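Local atomic coordinates of 11R-lipoxygenase (Gersemia fruticosa, PDB entry 3VF1), a protein that probably catalyses the calcium-dependent addition of molecular oxygen to polyunsaturated fatty acids at a non-heme iron, giving 11R-hydroperoxides. Residues A[181-185]-A[186-190]. Sequence-based numbering, arbitrary orientation.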
loop_
_atom_site.group_PDB
_atom_site.type_symbol
_atom_site.label_atom_id
_atom_site.label_comp_id
_atom_site.label_asym_id
_atom_site.label_seq_id
_atom_site.Cartn_x
_atom_site.Cartn_y
_atom_site.Cartn_z
ATOM N N VAL A 181 -8.006 9.656 -9.023
ATOM C CA VAL A 181 -7.550 10.530 -10.095
ATOM C C VAL A 181 -8.299 10.223 -11.385
ATOM O O VAL A 181 -8.708 9.085 -11.618
ATOM C CB VAL A 181 -6.038 10.372 -10.355
ATOM C CG1 VAL A 181 -5.744 9.034 -11.022
ATOM C CG2 VAL A 181 -5.528 11.519 -11.215
ATOM N N ASP A 182 -8.478 11.243 -12.218
ATOM C CA ASP A 182 -9.121 11.070 -13.512
ATOM C C ASP A 182 -8.087 10.648 -14.550
ATOM O O ASP A 182 -7.255 11.449 -14.974
ATOM C CB ASP A 182 -9.798 12.369 -13.952
ATOM C CG ASP A 182 -10.515 12.234 -15.282
ATOM O OD1 ASP A 182 -10.312 11.210 -15.970
ATOM O OD2 ASP A 182 -11.279 13.153 -15.645
ATOM N N ALA A 183 -8.145 9.382 -14.949
ATOM C CA ALA A 183 -7.237 8.850 -15.957
ATOM C C ALA A 183 -7.816 7.572 -16.546
ATOM O O ALA A 183 -8.250 6.684 -15.814
ATOM C CB ALA A 183 -5.872 8.583 -15.350
ATOM N N GLU A 184 -7.822 7.481 -17.871
ATOM C CA GLU A 184 -8.398 6.327 -18.552
ATOM C C GLU A 184 -7.439 5.143 -18.510
ATOM O O GLU A 184 -7.861 3.993 -18.386
ATOM C CB GLU A 184 -8.735 6.677 -20.001
ATOM C CG GLU A 184 -9.468 5.573 -20.745
ATOM C CD GLU A 184 -9.963 6.015 -22.110
ATOM O OE1 GLU A 184 -9.924 7.232 -22.392
ATOM O OE2 GLU A 184 -10.390 5.145 -22.899
ATOM N N GLU A 185 -6.148 5.436 -18.611
ATOM C CA GLU A 185 -5.116 4.407 -18.563
ATOM C C GLU A 185 -3.852 4.961 -17.916
ATOM O O GLU A 185 -3.716 6.171 -17.751
ATOM C CB GLU A 185 -4.793 3.905 -19.972
ATOM C CG GLU A 185 -6.003 3.426 -20.766
ATOM C CD GLU A 185 -5.611 2.819 -22.101
ATOM O OE1 GLU A 185 -4.420 2.481 -22.272
ATOM O OE2 GLU A 185 -6.492 2.684 -22.977
ATOM N N PRO A 186 -2.917 4.074 -17.544
ATOM C CA PRO A 186 -1.657 4.545 -16.960
ATOM C C PRO A 186 -0.936 5.539 -17.866
ATOM O O PRO A 186 -0.269 6.445 -17.369
ATOM C CB PRO A 186 -0.838 3.260 -16.816
ATOM C CG PRO A 186 -1.851 2.178 -16.704
ATOM C CD PRO A 186 -2.996 2.603 -17.574
ATOM N N LYS A 187 -1.076 5.371 -19.178
ATOM C CA LYS A 187 -0.400 6.236 -20.142
ATOM C C LYS A 187 -1.025 7.627 -20.220
ATOM O O LYS A 187 -0.346 8.600 -20.544
ATOM C CB LYS A 187 -0.408 5.596 -21.534
ATOM C CG LYS A 187 0.615 4.486 -21.719
ATOM C CD LYS A 187 2.034 5.032 -21.660
ATOM C CE LYS A 187 3.059 3.972 -22.029
ATOM N NZ LYS A 187 4.448 4.511 -22.006
ATOM N N SER A 188 -2.318 7.720 -19.926
ATOM C CA SER A 188 -3.018 9.000 -19.996
ATOM C C SER A 188 -2.725 9.881 -18.783
ATOM O O SER A 188 -3.266 10.979 -18.662
ATOM C CB SER A 188 -4.527 8.783 -20.138
ATOM O OG SER A 188 -5.042 8.019 -19.063
ATOM N N LEU A 189 -1.872 9.395 -17.886
ATOM C CA LEU A 189 -1.448 10.181 -16.733
ATOM C C LEU A 189 -0.261 11.062 -17.097
ATOM O O LEU A 189 0.478 10.755 -18.032
ATOM C CB LEU A 189 -1.049 9.263 -15.574
ATOM C CG LEU A 189 -2.167 8.575 -14.792
ATOM C CD1 LEU A 189 -1.578 7.525 -13.861
ATOM C CD2 LEU A 189 -2.978 9.588 -14.004
ATOM N N PRO A 190 -0.074 12.167 -16.360
ATOM C CA PRO A 190 1.134 12.983 -16.518
ATOM C C PRO A 190 2.389 12.134 -16.347
ATOM O O PRO A 190 2.426 11.266 -15.474
ATOM C CB PRO A 190 1.015 14.003 -15.386
ATOM C CG PRO A 190 -0.450 14.124 -15.150
ATOM C CD PRO A 190 -1.017 12.756 -15.393
#
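A type I beta turn over Glu185-Ser188, with Pro186 second and Lys187 third, reverses the chain in the long loop between helices 148-164 and 208-213. The turn's own backbone bond, from Ser188 N to Glu185 O, is weak: the atoms are 3.0 Å apart, but the N-H...O angle is only 135°. The Ser188 side chain reinforces it, its hydroxyl OG donating to the same Glu185 O at 2.6 Å. OG, set between the serine's own backbone N and carbonyl carbon, folds back over the turn. It reaches the oxygen at a C=O...OG angle of 125°, tilted 17° from the carbonyl plane. Glu185 O thus takes two bonds from one residue, the short one from OG and the weak one from N. A second, weak turn bond follows from Leu189 N to Pro186 O.

The residues flanking the turn meet through apolar groups. Leu189 sends its CD2 branch back against Ala183 CB, a tight 3.3 Å, and the same methyl meets Val181 CG1 at 4.1 Å. Val181 and Leu189 both also pack on helix 428-438, to which the loop is tied further by a hydrogen bond from Asn437 ND2 to Glu184 O. Val181 N is hydrogen-bonded to Glu401 OE2 on helix 369-410, which also carries the iron ligands His392 and His397. The arrangement is that of a type I turn whose backbone bond is backed by a serine hydroxyl, its flanking residues folded against the helical lipoxygenase domain.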